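Local coordinates for GH5 (Bacteroidetes bacterium AC2a, PDB 4YHE), which is a family 5 glycoside hydrolase, a cellulase thought to cleave beta-glucosidic bonds in cellulose, at residues D25-Y33 with P61-G69; N132-W143 with E188-I197. All coordinates share one frame; numbering follows the deposited sequence.

Contact 1: residues D25-Y33 with P61-G69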
loop_
_atom_site.group_PDB
_atom_site.type_symbol
_atom_site.label_atom_id
_atom_site.label_comp_id
_atom_site.label_asym_id
_atom_site.label_seq_id
_atom_site.Cartn_x
_atom_site.Cartn_y
_atom_site.Cartn_z
ATOM N N ASP A 25 6.695 6.163 -8.653
ATOM C CA ASP A 25 6.639 4.777 -9.111
ATOM C C ASP A 25 6.512 4.618 -10.645
ATOM O O ASP A 25 6.704 3.513 -11.155
ATOM C CB ASP A 25 5.491 4.026 -8.407
ATOM C CG ASP A 25 4.172 4.848 -8.338
ATOM O OD1 ASP A 25 4.198 6.059 -7.985
ATOM O OD2 ASP A 25 3.104 4.273 -8.587
ATOM N N ALA A 26 6.162 5.694 -11.352
ATOM C CA ALA A 26 5.858 5.648 -12.776
ATOM C C ALA A 26 7.162 5.390 -13.541
ATOM O O ALA A 26 8.220 5.909 -13.174
ATOM C CB ALA A 26 5.272 6.966 -13.223
ATOM N N HIS A 27 7.080 4.601 -14.595
ATOM C CA HIS A 27 8.263 4.250 -15.346
ATOM C C HIS A 27 7.901 3.821 -16.753
ATOM O O HIS A 27 6.778 3.443 -17.040
ATOM C CB HIS A 27 8.967 3.094 -14.679
ATOM C CG HIS A 27 8.122 1.860 -14.616
ATOM N ND1 HIS A 27 8.227 0.847 -15.543
ATOM C CD2 HIS A 27 7.129 1.496 -13.770
ATOM C CE1 HIS A 27 7.341 -0.094 -15.268
ATOM N NE2 HIS A 27 6.661 0.275 -14.197
ATOM N N TYR A 28 8.894 3.889 -17.623
ATOM C CA TYR A 28 8.796 3.257 -18.931
ATOM C C TYR A 28 10.197 3.134 -19.493
ATOM O O TYR A 28 11.114 3.882 -19.112
ATOM C CB TYR A 28 7.853 4.006 -19.871
ATOM C CG TYR A 28 8.141 5.480 -20.053
ATOM C CD1 TYR A 28 9.099 5.931 -20.971
ATOM C CD2 TYR A 28 7.462 6.429 -19.306
ATOM C CE1 TYR A 28 9.364 7.283 -21.146
ATOM C CE2 TYR A 28 7.712 7.771 -19.467
ATOM C CZ TYR A 28 8.657 8.202 -20.378
ATOM O OH TYR A 28 8.863 9.544 -20.501
ATOM N N ASP A 29 10.372 2.120 -20.343
ATOM C CA ASP A 29 11.676 1.845 -20.982
ATOM C C ASP A 29 12.794 1.676 -19.953
ATOM O O ASP A 29 13.948 1.960 -20.233
ATOM C CB ASP A 29 12.024 2.952 -21.997
ATOM C CG ASP A 29 10.950 3.121 -23.071
ATOM O OD1 ASP A 29 10.259 2.137 -23.419
ATOM O OD2 ASP A 29 10.773 4.250 -23.558
ATOM N N GLY A 30 12.443 1.190 -18.764
ATOM C CA GLY A 30 13.431 0.862 -17.744
ATOM C C GLY A 30 13.868 1.968 -16.806
ATOM O O GLY A 30 14.843 1.810 -16.059
ATOM N N CYS A 31 13.170 3.095 -16.809
ATOM C CA CYS A 31 13.534 4.172 -15.913
ATOM C C CYS A 31 12.284 4.830 -15.365
ATOM O O CYS A 31 11.316 5.066 -16.093
ATOM C CB CYS A 31 14.392 5.216 -16.646
ATOM S SG CYS A 31 15.090 6.493 -15.569
ATOM N N SER A 32 12.329 5.121 -14.082
ATOM C CA SER A 32 11.242 5.860 -13.440
ATOM C C SER A 32 11.446 7.359 -13.583
ATOM O O SER A 32 12.590 7.847 -13.661
ATOM C CB SER A 32 11.076 5.460 -11.968
ATOM O OG SER A 32 12.285 5.548 -11.264
ATOM N N TYR A 33 10.327 8.071 -13.699
ATOM C CA TYR A 33 10.305 9.531 -13.795
ATOM C C TYR A 33 8.998 9.999 -13.138
ATOM O O TYR A 33 7.913 9.446 -13.423
ATOM C CB TYR A 33 10.325 10.046 -15.251
ATOM C CG TYR A 33 10.918 9.139 -16.342
ATOM C CD1 TYR A 33 10.154 8.110 -16.916
ATOM C CD2 TYR A 33 12.195 9.373 -16.867
ATOM C CE1 TYR A 33 10.666 7.313 -17.922
ATOM C CE2 TYR A 33 12.714 8.586 -17.891
ATOM C CZ TYR A 33 11.942 7.539 -18.409
ATOM O OH TYR A 33 12.434 6.714 -19.422
ATOM N N PRO A 61 5.168 5.659 -3.043
ATOM C CA PRO A 61 5.829 4.476 -3.678
ATOM C C PRO A 61 6.943 4.994 -4.586
ATOM O O PRO A 61 6.763 6.032 -5.248
ATOM C CB PRO A 61 4.700 3.847 -4.503
ATOM C CG PRO A 61 3.650 4.909 -4.656
ATOM C CD PRO A 61 3.806 5.883 -3.536
ATOM N N VAL A 62 8.087 4.294 -4.642
ATOM C CA VAL A 62 9.181 4.761 -5.456
ATOM C C VAL A 62 9.685 3.590 -6.274
ATOM O O VAL A 62 9.960 2.546 -5.712
ATOM C CB VAL A 62 10.336 5.274 -4.591
ATOM C CG1 VAL A 62 11.496 5.685 -5.492
ATOM C CG2 VAL A 62 9.874 6.427 -3.688
ATOM N N THR A 63 9.811 3.792 -7.575
ATOM C CA THR A 63 10.415 2.768 -8.451
ATOM C C THR A 63 11.855 3.217 -8.650
ATOM O O THR A 63 12.086 4.384 -8.994
ATOM C CB THR A 63 9.682 2.703 -9.775
ATOM O OG1 THR A 63 8.356 2.181 -9.595
ATOM C CG2 THR A 63 10.453 1.806 -10.799
ATOM N N TRP A 64 12.823 2.334 -8.414
ATOM C CA TRP A 64 14.245 2.716 -8.390
ATOM C C TRP A 64 14.957 2.415 -9.727
ATOM O O TRP A 64 15.903 3.081 -10.118
ATOM C CB TRP A 64 14.946 2.097 -7.184
ATOM C CG TRP A 64 14.332 2.531 -5.878
ATOM C CD1 TRP A 64 13.266 1.931 -5.252
ATOM C CD2 TRP A 64 14.688 3.660 -5.047
ATOM N NE1 TRP A 64 12.954 2.602 -4.098
ATOM C CE2 TRP A 64 13.806 3.660 -3.945
ATOM C CE3 TRP A 64 15.661 4.665 -5.126
ATOM C CZ2 TRP A 64 13.876 4.611 -2.930
ATOM C CZ3 TRP A 64 15.722 5.600 -4.149
ATOM C CH2 TRP A 64 14.816 5.590 -3.056
ATOM N N MET A 65 14.403 1.456 -10.440
ATOM C CA MET A 65 14.820 1.048 -11.752
ATOM C C MET A 65 15.152 2.250 -12.641
ATOM O O MET A 65 14.343 3.160 -12.782
ATOM C CB MET A 65 13.618 0.258 -12.301
ATOM C CG MET A 65 13.836 -0.563 -13.523
ATOM S SD MET A 65 12.307 -1.429 -13.898
ATOM C CE MET A 65 11.350 -0.071 -14.551
ATOM N N GLY A 66 16.357 2.245 -13.226
ATOM C CA GLY A 66 16.855 3.362 -14.055
ATOM C C GLY A 66 17.786 4.296 -13.274
ATOM O O GLY A 66 18.503 5.083 -13.883
ATOM N N HIS A 67 17.772 4.209 -11.938
ATOM C CA HIS A 67 18.556 5.094 -11.073
ATOM C C HIS A 67 19.516 4.322 -10.247
ATOM O O HIS A 67 20.029 4.838 -9.282
ATOM C CB HIS A 67 17.643 5.919 -10.153
ATOM C CG HIS A 67 16.564 6.620 -10.892
ATOM N ND1 HIS A 67 16.801 7.739 -11.658
ATOM C CD2 HIS A 67 15.259 6.319 -11.056
ATOM C CE1 HIS A 67 15.680 8.110 -12.246
ATOM N NE2 HIS A 67 14.724 7.278 -11.877
ATOM N N ILE A 68 19.771 3.078 -10.645
ATOM C CA ILE A 68 20.601 2.177 -9.888
ATOM C C ILE A 68 21.830 1.861 -10.748
ATOM O O ILE A 68 21.708 1.453 -11.913
ATOM C CB ILE A 68 19.848 0.868 -9.546
ATOM C CG1 ILE A 68 18.520 1.169 -8.826
ATOM C CG2 ILE A 68 20.710 -0.012 -8.653
ATOM C CD1 ILE A 68 17.602 -0.026 -8.716
ATOM N N GLY A 69 23.006 2.044 -10.174
ATOM C CA GLY A 69 24.246 1.775 -10.913
ATOM C C GLY A 69 24.505 0.288 -11.055
ATOM O O GLY A 69 23.744 -0.548 -10.547
#

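Contact 2: residues N132-W143 with E188-I197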
loop_
_atom_site.group_PDB
_atom_site.type_symbol
_atom_site.label_atom_id
_atom_site.label_comp_id
_atom_site.label_asym_id
_atom_site.label_seq_id
_atom_site.Cartn_x
_atom_site.Cartn_y
_atom_site.Cartn_z
ATOM N N ASN A 132 18.921 -15.646 -7.120
ATOM C CA ASN A 132 18.350 -15.207 -5.847
ATOM C C ASN A 132 19.390 -14.469 -4.992
ATOM O O ASN A 132 19.109 -13.407 -4.412
ATOM C CB ASN A 132 17.770 -16.425 -5.100
ATOM C CG ASN A 132 16.902 -16.035 -3.915
ATOM O OD1 ASN A 132 16.378 -14.930 -3.850
ATOM N ND2 ASN A 132 16.748 -16.953 -2.971
ATOM N N GLN A 133 20.591 -15.031 -4.924
ATOM C CA GLN A 133 21.728 -14.387 -4.266
ATOM C C GLN A 133 22.032 -12.988 -4.819
ATOM O O GLN A 133 22.316 -12.082 -4.046
ATOM C CB GLN A 133 23.001 -15.266 -4.378
ATOM C CG GLN A 133 23.138 -16.320 -3.275
ATOM C CD GLN A 133 24.038 -17.517 -3.632
ATOM O OE1 GLN A 133 24.798 -17.505 -4.616
ATOM N NE2 GLN A 133 23.946 -18.568 -2.821
ATOM N N LEU A 134 22.010 -12.832 -6.139
ATOM C CA LEU A 134 22.259 -11.527 -6.779
ATOM C C LEU A 134 21.186 -10.502 -6.428
ATOM O O LEU A 134 21.490 -9.333 -6.164
ATOM C CB LEU A 134 22.272 -11.656 -8.307
ATOM C CG LEU A 134 23.471 -12.275 -9.028
ATOM C CD1 LEU A 134 23.196 -12.279 -10.529
ATOM C CD2 LEU A 134 24.745 -11.511 -8.722
ATOM N N ILE A 135 19.931 -10.948 -6.470
ATOM C CA ILE A 135 18.798 -10.064 -6.209
ATOM C C ILE A 135 18.914 -9.615 -4.751
ATOM O O ILE A 135 18.714 -8.438 -4.425
ATOM C CB ILE A 135 17.462 -10.778 -6.524
ATOM C CG1 ILE A 135 17.290 -10.867 -8.036
ATOM C CG2 ILE A 135 16.274 -10.069 -5.872
ATOM C CD1 ILE A 135 16.256 -11.863 -8.496
ATOM N N LYS A 136 19.294 -10.541 -3.875
ATOM C CA LYS A 136 19.442 -10.212 -2.467
ATOM C C LYS A 136 20.550 -9.207 -2.179
ATOM O O LYS A 136 20.425 -8.366 -1.269
ATOM C CB LYS A 136 19.659 -11.476 -1.645
ATOM C CG LYS A 136 18.399 -12.264 -1.371
ATOM C CD LYS A 136 18.764 -13.606 -0.730
ATOM C CE LYS A 136 17.579 -14.523 -0.623
ATOM N NZ LYS A 136 17.951 -15.856 -0.062
ATOM N N GLN A 137 21.644 -9.309 -2.930
ATOM C CA GLN A 137 22.763 -8.356 -2.811
ATOM C C GLN A 137 22.319 -6.947 -3.231
ATOM O O GLN A 137 22.652 -5.968 -2.553
ATOM C CB GLN A 137 23.953 -8.797 -3.684
ATOM C CG GLN A 137 24.722 -9.990 -3.134
ATOM C CD GLN A 137 25.777 -10.561 -4.095
ATOM O OE1 GLN A 137 25.640 -10.515 -5.311
ATOM N NE2 GLN A 137 26.824 -11.139 -3.528
ATOM N N GLU A 138 21.561 -6.864 -4.336
ATOM C CA GLU A 138 21.016 -5.573 -4.824
ATOM C C GLU A 138 20.055 -4.971 -3.787
ATOM O O GLU A 138 20.168 -3.786 -3.440
ATOM C CB GLU A 138 20.389 -5.720 -6.218
ATOM C CG GLU A 138 19.913 -4.408 -6.833
ATOM C CD GLU A 138 19.704 -4.424 -8.346
ATOM O OE1 GLU A 138 19.957 -5.456 -9.050
ATOM O OE2 GLU A 138 19.300 -3.346 -8.858
ATOM N N LEU A 139 19.176 -5.811 -3.232
ATOM C CA LEU A 139 18.243 -5.382 -2.180
ATOM C C LEU A 139 18.976 -4.834 -0.973
ATOM O O LEU A 139 18.612 -3.794 -0.424
ATOM C CB LEU A 139 17.302 -6.546 -1.757
ATOM C CG LEU A 139 16.097 -6.868 -2.664
ATOM C CD1 LEU A 139 15.439 -8.158 -2.223
ATOM C CD2 LEU A 139 15.066 -5.733 -2.667
ATOM N N THR A 140 20.016 -5.542 -0.553
ATOM C CA THR A 140 20.836 -5.090 0.546
ATOM C C THR A 140 21.501 -3.729 0.251
ATOM O O THR A 140 21.427 -2.802 1.067
ATOM C CB THR A 140 21.899 -6.156 0.920
ATOM O OG1 THR A 140 21.240 -7.393 1.269
ATOM C CG2 THR A 140 22.739 -5.688 2.064
ATOM N N MET A 141 22.145 -3.599 -0.906
ATOM C CA MET A 141 22.802 -2.325 -1.243
ATOM C C MET A 141 21.816 -1.150 -1.336
ATOM O O MET A 141 22.115 -0.016 -0.907
ATOM C CB MET A 141 23.570 -2.484 -2.561
ATOM C CG MET A 141 24.756 -3.447 -2.462
ATOM S SD MET A 141 25.979 -2.957 -1.210
ATOM C CE MET A 141 25.482 -3.734 0.313
ATOM N N ILE A 142 20.626 -1.425 -1.873
ATOM C CA ILE A 142 19.635 -0.397 -2.017
ATOM C C ILE A 142 19.106 0.049 -0.669
ATOM O O ILE A 142 19.124 1.255 -0.352
ATOM C CB ILE A 142 18.488 -0.819 -2.967
ATOM C CG1 ILE A 142 19.020 -0.895 -4.394
ATOM C CG2 ILE A 142 17.337 0.184 -2.873
ATOM C CD1 ILE A 142 17.997 -1.376 -5.390
ATOM N N TRP A 143 18.660 -0.893 0.148
ATOM C CA TRP A 143 18.141 -0.536 1.454
ATOM C C TRP A 143 19.203 0.078 2.389
ATOM O O TRP A 143 18.892 0.935 3.216
ATOM C CB TRP A 143 17.391 -1.721 2.104
ATOM C CG TRP A 143 15.952 -1.759 1.668
ATOM C CD1 TRP A 143 15.321 -2.750 0.961
ATOM C CD2 TRP A 143 14.972 -0.746 1.890
ATOM N NE1 TRP A 143 14.022 -2.443 0.777
ATOM C CE2 TRP A 143 13.771 -1.199 1.294
ATOM C CE3 TRP A 143 14.994 0.510 2.507
ATOM C CZ2 TRP A 143 12.602 -0.439 1.286
ATOM C CZ3 TRP A 143 13.810 1.259 2.543
ATOM C CH2 TRP A 143 12.625 0.779 1.926
ATOM N N GLU A 188 12.529 -14.918 2.433
ATOM C CA GLU A 188 13.945 -14.604 2.449
ATOM C C GLU A 188 14.250 -13.141 2.043
ATOM O O GLU A 188 15.134 -12.489 2.631
ATOM C CB GLU A 188 14.704 -15.527 1.497
ATOM C CG GLU A 188 14.641 -16.991 1.885
ATOM C CD GLU A 188 15.230 -17.902 0.813
ATOM O OE1 GLU A 188 15.874 -17.406 -0.116
ATOM O OE2 GLU A 188 15.025 -19.116 0.896
ATOM N N TRP A 189 13.561 -12.655 1.015
ATOM C CA TRP A 189 13.759 -11.280 0.561
ATOM C C TRP A 189 13.397 -10.309 1.676
ATOM O O TRP A 189 14.111 -9.354 1.920
ATOM C CB TRP A 189 12.919 -10.984 -0.660
ATOM C CG TRP A 189 13.444 -11.609 -1.955
ATOM C CD1 TRP A 189 14.502 -12.464 -2.104
ATOM C CD2 TRP A 189 12.877 -11.438 -3.251
ATOM N NE1 TRP A 189 14.651 -12.799 -3.425
ATOM C CE2 TRP A 189 13.657 -12.205 -4.156
ATOM C CE3 TRP A 189 11.777 -10.716 -3.744
ATOM C CZ2 TRP A 189 13.390 -12.243 -5.515
ATOM C CZ3 TRP A 189 11.483 -10.782 -5.104
ATOM C CH2 TRP A 189 12.319 -11.534 -5.987
ATOM N N ASN A 190 12.281 -10.531 2.348
ATOM C CA ASN A 190 11.908 -9.626 3.446
ATOM C C ASN A 190 12.951 -9.661 4.562
ATOM O O ASN A 190 13.266 -8.616 5.149
ATOM C CB ASN A 190 10.524 -9.913 4.028
ATOM C CG ASN A 190 9.374 -9.344 3.189
ATOM O OD1 ASN A 190 9.505 -8.332 2.485
ATOM N ND2 ASN A 190 8.231 -10.019 3.256
ATOM N N GLN A 191 13.500 -10.847 4.860
ATOM C CA GLN A 191 14.545 -10.942 5.894
ATOM C C GLN A 191 15.770 -10.101 5.516
ATOM O O GLN A 191 16.287 -9.335 6.330
ATOM C CB GLN A 191 14.957 -12.397 6.119
ATOM C CG GLN A 191 15.937 -12.624 7.261
ATOM C CD GLN A 191 15.344 -12.282 8.597
ATOM O OE1 GLN A 191 14.428 -12.949 9.061
ATOM N NE2 GLN A 191 15.855 -11.241 9.226
ATOM N N VAL A 192 16.213 -10.261 4.280
ATOM C CA VAL A 192 17.349 -9.512 3.744
ATOM C C VAL A 192 17.120 -7.983 3.790
ATOM O O VAL A 192 18.012 -7.236 4.180
ATOM C CB VAL A 192 17.669 -10.033 2.331
ATOM C CG1 VAL A 192 18.450 -9.034 1.496
ATOM C CG2 VAL A 192 18.440 -11.356 2.451
ATOM N N CYS A 193 15.905 -7.531 3.468
ATOM C CA CYS A 193 15.590 -6.107 3.531
ATOM C C CYS A 193 15.648 -5.596 4.964
ATOM O O CYS A 193 16.259 -4.561 5.214
ATOM C CB CYS A 193 14.231 -5.790 2.871
ATOM S SG CYS A 193 14.240 -6.118 1.093
ATOM N N VAL A 194 15.018 -6.320 5.893
ATOM C CA VAL A 194 15.048 -5.954 7.305
ATOM C C VAL A 194 16.521 -5.904 7.819
ATOM O O VAL A 194 16.918 -4.943 8.466
ATOM C CB VAL A 194 14.197 -6.932 8.159
ATOM C CG1 VAL A 194 14.404 -6.689 9.649
ATOM C CG2 VAL A 194 12.718 -6.797 7.810
ATOM N N ASP A 195 17.314 -6.914 7.491
ATOM C CA ASP A 195 18.712 -6.956 7.903
ATOM C C ASP A 195 19.423 -5.659 7.447
ATOM O O ASP A 195 20.037 -4.952 8.253
ATOM C CB ASP A 195 19.422 -8.176 7.296
ATOM C CG ASP A 195 18.974 -9.522 7.917
ATOM O OD1 ASP A 195 18.256 -9.564 8.953
ATOM O OD2 ASP A 195 19.348 -10.543 7.324
ATOM N N ALA A 196 19.298 -5.350 6.158
ATOM C CA ALA A 196 19.903 -4.147 5.553
ATOM C C ALA A 196 19.486 -2.846 6.244
ATOM O O ALA A 196 20.332 -1.989 6.548
ATOM C CB ALA A 196 19.579 -4.075 4.073
ATOM N N ILE A 197 18.200 -2.704 6.501
ATOM C CA ILE A 197 17.674 -1.512 7.149
ATOM C C ILE A 197 18.265 -1.344 8.548
ATOM O O ILE A 197 18.735 -0.254 8.929
ATOM C CB ILE A 197 16.141 -1.530 7.168
ATOM C CG1 ILE A 197 15.625 -1.400 5.719
ATOM C CG2 ILE A 197 15.581 -0.408 8.031
ATOM C CD1 ILE A 197 14.156 -1.768 5.505
HETATM O O HOH W 1 20.696 -7.682 4.056
#

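Contact 1: residues D25-Y33 with P61-G69
Thr63 OG1 gives its proton to Asp25 O at 2.6 Å, tilted from the carbonyl plane, in one of four hydrogen bonds that join 25-33 to 61-69, each with a backbone carbonyl as acceptor. Thr63 OG1 in turn is hydrogen-bonded to the backbone N of His104, so the hydroxyl is held by two bonds and has little freedom to turn. Ser32 OG donates to Thr63 O at 2.6 Å from well above the carbonyl plane; chi1 of 52° sets OG between the backbone N and carbonyl carbon, which aims it across the contact. Ser32 N reaches Met65 O at 3.1 Å, almost in line with the C=O bond, while Ser32 O takes the NE2 proton of His67 at 2.8 Å. That last acceptor lies near the imidazole plane, although the donor stands 39° out of the carbonyl plane.

Sulfur and methyl contacts fill in beside these bonds. Met65 is bent at chi3 (75°), which carries CE to 3.4 Å from His27 ND1, an atom hydrogen-bonded to Ser114 OG. Cys31 SG sits obliquely by the His67 ring, 4.2 Å from its centroid. At the other end CG of Pro61 packs 3.6 Å from Asp25 OD1, whose carboxylate is held by the backbone N atoms of Asn22 and Gln23.

Two things call for glycine at Gly66: its left-handed backbone conformation, and the clash a CB would make with Cys31 CA and Gly30 O. The type I' turn Tyr28-Cys31 makes a two-stranded hairpin, which the four bonds dock on the loop following barrel strand 57-60. With NE2 given to Ser32 O and ND1 bonded to Glu77 OE1, His67 has both nitrogens engaged, and together these bonds fix the rotation of its ring.

Contact 2: residues N132-W143 with E188-I197
Trp189 enters the groove of helix 129-149 as a knob among Asn132, Ile135, Lys136 and Leu139, joining two outer helices of the TIM barrel whose segment axes cross at -31°. Its NE1 donates to Asn132 OD1 at 2.8 Å, the oxygen lying near the indole plane, while Leu139 CD1 stands over one ring face and Ile135 CG2 packs 3.6 Å from Trp189 CZ2. Asn132 ND2 donates to Glu188 OE1 at 3.0 Å, with a weak second bond to Glu129. Glu188 OE1 also receives Lys136 NZ in a salt bridge of 2.6 Å, approached from above the carboxylate plane. A leucine in place of Asn132 would probably leave the indole N-H without its acceptor and Glu188 OE1 with one donor fewer.

Farther along, Trp143 NE1 is satisfied by Thr161 O, and Ile197 CD1 packs over the six-membered ring, 4.0 Å from its centroid, beside the contact of Ala196 CB with Trp143 CB. Thr140 OG1 donates to Lys136 O at 2.8 Å, opposite in face to the helical N-H of Thr140. One water completes the polar links, giving its protons to Thr140 OG1 at 2.9 Å and Val192 O at 2.7 Å.

The two contacts follow one another along the chain: contact 1 closes at 69 before contact 2 opens at 132, and their centres lie about 18 Å apart within one eight-stranded parallel barrel. Contact 1 joins the hairpin that follows strand 16-20 to the loop after strand 57-60, at the C-terminal end of the barrel strands, the end that carries the active site in TIM barrels. Contact 2 instead packs the outer helices 129-149 and 181-199, which flank strand 157-160 in the chain. They meet through Ile68, whose CD1 packs 3.6 Å from Ile142 CD1 and whose CG2 lies against Glu138, so helix 129-149 is shared ground.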